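Local coordinates for benzoylformate decarboxylase (Mycobacterium smegmatis, PDB 4Q9D), which belongs to the thiamine pyrophosphate enzyme family and binds a magnesium ion, its chain built around three six-stranded parallel sheets, at residues A194-N198 against D268-V272; P203-L207 against L227-A233. All coordinates share one frame; numbering follows the deposited sequence.

Both contacts belong to the central, Rossmann-like domain. Interaction 1 has a buried apolar centre and a partly exposed polar margin at R196 and D268; interaction 2 is mostly buried, with P230 and H232 partly exposed. They meet on one sheet, where strands 203-207 and 269-273 are neighbours: M204 probably hydrogen-bonds through its N to L269 O and through its O to V271 N, each at 2.8 Å. Interaction 1 lays helix 187-199 over a face of that sheet by side-chain packing, with a water-mediated polar link. Interaction 2 lies within the sheet, so direct backbone hydrogen bonds carry it and side chains pack on both faces. In sequence, the whole of interaction 2 falls between the two segments of interaction 1.

Interaction 1 (A194-N198 against D268-V272); sequences AERIN and DLVVV
Oxygen OD2 of D268 accepts from a water at 2.6 Å and from the backbone N of K201; the same water takes a weak bond from NH1 of R196, 3.1 Å away. This bridge marks the polar margin of a helix-on-sheet contact in a Rossmann-like alpha/beta domain, where helix 187-199 lies over strand 269-273; the axes of 194-198 and 269-272 approach to 9.9 Å, their N-to-C directions 140° apart. The two charged groups do not meet directly: the salt bridge of R196 NH2 goes to D294, on the next strand, while D268 OD1 accepts from H202 N.

R196 starts with CG anti to its N (chi1 171°) and then bends at chi2 (70°), which carries the guanidinium past L269, the two side chains running in opposite directions. Methyl CD1 of L269 sits over the centre of one guanidinium face, 4.0 Å from CZ. The other branch of the leucine, CD2, reaches the helix backbone, 3.7 Å from I197 CA. Apolar contact continues along the strand, with I197 crossing both L269 and V271 at about a right angle. Its CG1 meets two methyls on the strand side, L269 CD2 and V271 CG2, each at 3.9 Å.

Interaction 2 (P203-L207 against L227-A233); sequences PMLVL and LGAPVHA
M204 and H232 meet at about a right angle, sulfur SD standing 3.5 Å from ring atom CD2. The line from SD to the ring centroid is 75° off the ring normal, so this Met-aromatic contact is made at the edge, where M204 CG also lies in the ring plane. The methionine leaves its backbone with CG anti to N, then turns sharply at chi2 (-96°) and again at chi3, so that the chain, in the ring plane at CG, rises out of it through SD to CE while staying beside CD2. The ND1 of H232 is hydrogen-bonded to G251 O on the adjoining strand 249-252.

These side chains ride on two neighbouring parallel strands, 203-207 and 231-233, joined by a beta-alpha-beta crossover through helix 217-227. L205 N donates to P230 O at 2.9 Å, L205 O accepts from H232 N at 2.8 Å, and L207 N donates to H232 O at 3.0 Å. The middle bond is the most bent, at 146°.

On the face away from M204 and H232, L205 and V231 lie side by side, pointing the same way, and both touch A224 of helix 217-227. L207 CD1 comes within 3.8 Å of V231 CG1. Where the crossover returns, P203 CG touches A229 CB at 4.0 Å and L227 CD1 at 4.1 Å.

The chemistry is thus divided: main-chain bonds fix the strand register, one face is purely apolar in these pairs, and the other adds a sulfur-imidazole contact whose ring is itself tied to the next strand.

Interaction 1 (A194-N198 against D268-V272)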
ATOM      1  N   ALA B 194     -36.922  11.419  12.005  1.00 25.97           N
ATOM      2  CA  ALA B 194     -37.948  12.456  12.053  1.00 28.97           C
ATOM      3  C   ALA B 194     -38.742  12.370  13.348  1.00 29.48           C
ATOM      4  O   ALA B 194     -39.072  13.388  13.942  1.00 31.95           O
ATOM      5  CB  ALA B 194     -38.890  12.345  10.857  1.00 28.28           C
ATOM      6  N   GLU B 195     -39.051  11.155  13.781  1.00 26.68           N
ATOM      7  CA  GLU B 195     -39.768  10.978  15.029  1.00 33.73           C
ATOM      8  C   GLU B 195     -38.932  11.505  16.189  1.00 43.15           C
ATOM      9  O   GLU B 195     -39.464  12.109  17.111  1.00 30.28           O
ATOM     10  CB  GLU B 195     -40.127   9.506  15.270  1.00 32.69           C
ATOM     11  CG  GLU B 195     -41.378   9.019  14.547  1.00 55.95           C
ATOM     12  CD  GLU B 195     -42.628   9.853  14.880  1.00 78.37           C
ATOM     13  OE1 GLU B 195     -42.743  10.376  16.022  1.00 73.89           O
ATOM     14  OE2 GLU B 195     -43.494  10.000  13.985  1.00 75.07           O
ATOM     15  N   ARG B 196     -37.624  11.265  16.154  1.00 32.18           N
ATOM     16  CA  ARG B 196     -36.758  11.696  17.250  1.00 28.57           C
ATOM     17  C   ARG B 196     -36.694  13.237  17.263  1.00 25.30           C
ATOM     18  O   ARG B 196     -36.625  13.872  18.316  1.00 30.90           O
ATOM     19  CB  ARG B 196     -35.354  11.107  17.083  1.00 28.67           C
ATOM     20  CG  ARG B 196     -34.309  11.678  18.060  1.00 29.81           C
ATOM     21  CD  ARG B 196     -34.596  11.181  19.477  1.00 33.94           C
ATOM     22  NE  ARG B 196     -33.759  11.787  20.504  1.00 28.60           N
ATOM     23  CZ  ARG B 196     -34.018  12.963  21.068  1.00 39.50           C
ATOM     24  NH1 ARG B 196     -35.091  13.657  20.680  1.00 27.61           N
ATOM     25  NH2 ARG B 196     -33.210  13.438  22.019  1.00 34.43           N
ATOM     26  N   ILE B 197     -36.709  13.818  16.077  1.00 25.72           N
ATOM     27  CA  ILE B 197     -36.677  15.264  15.915  1.00 26.46           C
ATOM     28  C   ILE B 197     -37.991  15.867  16.452  1.00 37.08           C
ATOM     29  O   ILE B 197     -37.969  16.885  17.123  1.00 35.42           O
ATOM     30  CB  ILE B 197     -36.434  15.636  14.435  1.00 26.01           C
ATOM     31  CG1 ILE B 197     -34.979  15.297  14.010  1.00 24.57           C
ATOM     32  CG2 ILE B 197     -36.755  17.133  14.146  1.00 29.29           C
ATOM     33  CD1 ILE B 197     -34.791  15.429  12.491  1.00 21.73           C
ATOM     34  N   ASN B 198     -39.126  15.229  16.166  1.00 27.64           N
ATOM     35  CA  ASN B 198     -40.417  15.741  16.619  1.00 39.57           C
ATOM     36  C   ASN B 198     -40.462  15.784  18.133  1.00 34.90           C
ATOM     37  O   ASN B 198     -41.106  16.647  18.717  1.00 37.02           O
ATOM     38  CB  ASN B 198     -41.545  14.835  16.160  1.00 33.24           C
ATOM     39  CG  ASN B 198     -41.851  14.969  14.706  1.00 33.06           C
ATOM     40  OD1 ASN B 198     -41.560  15.990  14.060  1.00 34.20           O
ATOM     41  ND2 ASN B 198     -42.475  13.932  14.166  1.00 35.52           N
ATOM     42  N   ASP B 268     -31.263  19.699  23.518  1.00 28.99           N
ATOM     43  CA  ASP B 268     -31.454  18.302  23.855  1.00 29.41           C
ATOM     44  C   ASP B 268     -31.196  17.402  22.636  1.00 31.39           C
ATOM     45  O   ASP B 268     -31.039  16.189  22.795  1.00 26.02           O
ATOM     46  CB  ASP B 268     -32.832  18.029  24.522  1.00 27.91           C
ATOM     47  CG  ASP B 268     -34.039  18.364  23.618  1.00 31.78           C
ATOM     48  OD1 ASP B 268     -33.906  19.101  22.628  1.00 29.31           O
ATOM     49  OD2 ASP B 268     -35.156  17.882  23.917  1.00 35.03           O
ATOM     50  N   LEU B 269     -31.148  17.995  21.433  1.00 25.16           N
ATOM     51  CA  LEU B 269     -30.876  17.227  20.210  1.00 27.83           C
ATOM     52  C   LEU B 269     -30.148  18.077  19.167  1.00 28.11           C
ATOM     53  O   LEU B 269     -30.589  19.188  18.839  1.00 25.92           O
ATOM     54  CB  LEU B 269     -32.171  16.696  19.598  1.00 27.06           C
ATOM     55  CG  LEU B 269     -32.009  15.928  18.282  1.00 33.66           C
ATOM     56  CD1 LEU B 269     -31.352  14.570  18.544  1.00 24.69           C
ATOM     57  CD2 LEU B 269     -33.352  15.747  17.579  1.00 24.56           C
ATOM     58  N   VAL B 270     -29.020  17.562  18.672  1.00 27.88           N
ATOM     59  CA  VAL B 270     -28.294  18.199  17.567  1.00 20.78           C
ATOM     60  C   VAL B 270     -28.519  17.379  16.300  1.00 24.05           C
ATOM     61  O   VAL B 270     -28.278  16.165  16.275  1.00 25.16           O
ATOM     62  CB  VAL B 270     -26.786  18.343  17.875  1.00 26.19           C
ATOM     63  CG1 VAL B 270     -26.089  19.100  16.723  1.00 20.89           C
ATOM     64  CG2 VAL B 270     -26.613  19.099  19.178  1.00 23.60           C
ATOM     65  N   VAL B 271     -29.026  18.037  15.267  1.00 21.92           N
ATOM     66  CA  VAL B 271     -29.211  17.394  13.984  1.00 22.27           C
ATOM     67  C   VAL B 271     -28.130  17.864  13.010  1.00 25.49           C
ATOM     68  O   VAL B 271     -28.114  19.020  12.606  1.00 26.13           O
ATOM     69  CB  VAL B 271     -30.577  17.709  13.407  1.00 27.84           C
ATOM     70  CG1 VAL B 271     -30.746  16.974  12.084  1.00 22.49           C
ATOM     71  CG2 VAL B 271     -31.680  17.312  14.425  1.00 23.45           C
ATOM     72  N   VAL B 272     -27.216  16.970  12.657  1.00 22.46           N
ATOM     73  CA  VAL B 272     -26.089  17.347  11.806  1.00 23.09           C
ATOM     74  C   VAL B 272     -26.239  16.801  10.392  1.00 24.21           C
ATOM     75  O   VAL B 272     -26.174  15.581  10.175  1.00 24.35           O
ATOM     76  CB  VAL B 272     -24.756  16.836  12.391  1.00 23.38           C
ATOM     77  CG1 VAL B 272     -23.608  17.294  11.487  1.00 18.01           C
ATOM     78  CG2 VAL B 272     -24.584  17.353  13.842  1.00 19.66           C
TER
HETATM   79  O   HOH W   1     -35.323  15.347  23.274  1.00 33.62           O

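Interaction 2 (P203-L207 against L227-A233)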
ATOM      1  N   PRO B 203     -34.128  21.554  19.845  1.00 34.39           N
ATOM      2  CA  PRO B 203     -33.214  21.023  18.839  1.00 34.33           C
ATOM      3  C   PRO B 203     -32.302  22.111  18.282  1.00 32.56           C
ATOM      4  O   PRO B 203     -32.583  23.303  18.382  1.00 26.75           O
ATOM      5  CB  PRO B 203     -34.152  20.522  17.747  1.00 26.46           C
ATOM      6  CG  PRO B 203     -35.348  21.410  17.853  1.00 31.43           C
ATOM      7  CD  PRO B 203     -35.485  21.772  19.312  1.00 29.60           C
ATOM      8  N   MET B 204     -31.189  21.683  17.702  1.00 24.94           N
ATOM      9  CA  MET B 204     -30.336  22.584  16.949  1.00 20.75           C
ATOM     10  C   MET B 204     -29.941  21.907  15.644  1.00 20.77           C
ATOM     11  O   MET B 204     -29.725  20.694  15.610  1.00 22.86           O
ATOM     12  CB  MET B 204     -29.087  22.959  17.782  1.00 24.48           C
ATOM     13  CG  MET B 204     -28.169  23.963  17.073  1.00 29.86           C
ATOM     14  SD  MET B 204     -26.796  23.125  16.196  1.00 33.12           S
ATOM     15  CE  MET B 204     -25.840  22.636  17.631  1.00 25.82           C
ATOM     16  N   LEU B 205     -29.821  22.690  14.581  1.00 22.68           N
ATOM     17  CA  LEU B 205     -29.533  22.151  13.275  1.00 24.82           C
ATOM     18  C   LEU B 205     -28.172  22.640  12.793  1.00 27.44           C
ATOM     19  O   LEU B 205     -27.867  23.825  12.912  1.00 23.88           O
ATOM     20  CB  LEU B 205     -30.618  22.580  12.292  1.00 26.16           C
ATOM     21  CG  LEU B 205     -30.409  22.160  10.836  1.00 26.54           C
ATOM     22  CD1 LEU B 205     -30.427  20.616  10.743  1.00 23.39           C
ATOM     23  CD2 LEU B 205     -31.482  22.777   9.945  1.00 21.66           C
ATOM     24  N   VAL B 206     -27.360  21.720  12.262  1.00 24.22           N
ATOM     25  CA  VAL B 206     -26.081  22.068  11.635  1.00 25.97           C
ATOM     26  C   VAL B 206     -26.158  21.693  10.168  1.00 28.04           C
ATOM     27  O   VAL B 206     -26.469  20.550   9.844  1.00 29.79           O
ATOM     28  CB  VAL B 206     -24.870  21.314  12.275  1.00 23.59           C
ATOM     29  CG1 VAL B 206     -23.570  21.793  11.667  1.00 20.34           C
ATOM     30  CG2 VAL B 206     -24.840  21.487  13.802  1.00 18.96           C
ATOM     31  N   LEU B 207     -25.884  22.659   9.292  1.00 23.57           N
ATOM     32  CA  LEU B 207     -25.880  22.451   7.853  1.00 22.96           C
ATOM     33  C   LEU B 207     -24.466  22.703   7.351  1.00 29.03           C
ATOM     34  O   LEU B 207     -23.981  23.841   7.348  1.00 28.81           O
ATOM     35  CB  LEU B 207     -26.880  23.390   7.138  1.00 21.17           C
ATOM     36  CG  LEU B 207     -28.385  23.172   7.434  1.00 28.47           C
ATOM     37  CD1 LEU B 207     -29.268  24.258   6.787  1.00 20.67           C
ATOM     38  CD2 LEU B 207     -28.862  21.783   6.984  1.00 26.13           C
ATOM     39  N   LEU B 227     -38.539  23.629  10.973  1.00 28.62           N
ATOM     40  CA  LEU B 227     -38.099  23.174  12.286  1.00 32.28           C
ATOM     41  C   LEU B 227     -38.020  24.330  13.307  1.00 27.28           C
ATOM     42  O   LEU B 227     -38.316  24.143  14.481  1.00 32.41           O
ATOM     43  CB  LEU B 227     -36.756  22.469  12.178  1.00 23.74           C
ATOM     44  CG  LEU B 227     -36.164  21.974  13.492  1.00 31.18           C
ATOM     45  CD1 LEU B 227     -37.102  20.965  14.133  1.00 30.11           C
ATOM     46  CD2 LEU B 227     -34.761  21.380  13.269  1.00 28.42           C
ATOM     47  N   GLY B 228     -37.619  25.511  12.852  1.00 28.13           N
ATOM     48  CA  GLY B 228     -37.580  26.692  13.703  1.00 31.23           C
ATOM     49  C   GLY B 228     -36.409  26.724  14.674  1.00 37.81           C
ATOM     50  O   GLY B 228     -36.383  27.542  15.603  1.00 34.28           O
ATOM     51  N   ALA B 229     -35.434  25.831  14.479  1.00 29.09           N
ATOM     52  CA  ALA B 229     -34.290  25.747  15.401  1.00 27.62           C
ATOM     53  C   ALA B 229     -33.144  26.659  14.941  1.00 27.10           C
ATOM     54  O   ALA B 229     -33.087  27.060  13.782  1.00 26.93           O
ATOM     55  CB  ALA B 229     -33.811  24.276  15.538  1.00 27.82           C
ATOM     56  N   PRO B 230     -32.220  26.992  15.851  1.00 24.03           N
ATOM     57  CA  PRO B 230     -31.038  27.710  15.375  1.00 30.62           C
ATOM     58  C   PRO B 230     -30.245  26.819  14.422  1.00 30.56           C
ATOM     59  O   PRO B 230     -30.192  25.605  14.611  1.00 26.84           O
ATOM     60  CB  PRO B 230     -30.219  27.945  16.646  1.00 24.99           C
ATOM     61  CG  PRO B 230     -30.839  27.101  17.714  1.00 34.17           C
ATOM     62  CD  PRO B 230     -32.245  26.812  17.311  1.00 26.03           C
ATOM     63  N   VAL B 231     -29.654  27.429  13.411  1.00 24.96           N
ATOM     64  CA  VAL B 231     -28.879  26.706  12.395  1.00 26.72           C
ATOM     65  C   VAL B 231     -27.413  27.145  12.440  1.00 26.11           C
ATOM     66  O   VAL B 231     -27.119  28.294  12.131  1.00 23.45           O
ATOM     67  CB  VAL B 231     -29.416  27.013  11.000  1.00 27.41           C
ATOM     68  CG1 VAL B 231     -28.630  26.232   9.962  1.00 25.85           C
ATOM     69  CG2 VAL B 231     -30.926  26.688  10.930  1.00 29.47           C
ATOM     70  N   HIS B 232     -26.509  26.246  12.851  1.00 22.04           N
ATOM     71  CA  HIS B 232     -25.069  26.497  12.771  1.00 22.33           C
ATOM     72  C   HIS B 232     -24.465  26.034  11.453  1.00 29.87           C
ATOM     73  O   HIS B 232     -25.001  25.145  10.799  1.00 28.42           O
ATOM     74  CB  HIS B 232     -24.351  25.784  13.909  1.00 25.61           C
ATOM     75  CG  HIS B 232     -24.458  26.483  15.230  1.00 32.83           C
ATOM     76  ND1 HIS B 232     -23.601  27.499  15.607  1.00 27.60           N
ATOM     77  CD2 HIS B 232     -25.299  26.296  16.277  1.00 30.66           C
ATOM     78  CE1 HIS B 232     -23.892  27.888  16.834  1.00 27.46           C
ATOM     79  NE2 HIS B 232     -24.926  27.182  17.259  1.00 34.35           N
ATOM     80  N   ALA B 233     -23.349  26.630  11.068  1.00 29.79           N
ATOM     81  CA  ALA B 233     -22.572  26.116   9.956  1.00 25.56           C
ATOM     82  C   ALA B 233     -21.388  25.323  10.514  1.00 28.98           C
ATOM     83  O   ALA B 233     -21.096  25.375  11.707  1.00 24.50           O
ATOM     84  CB  ALA B 233     -22.066  27.259   9.066  1.00 22.74           C
TER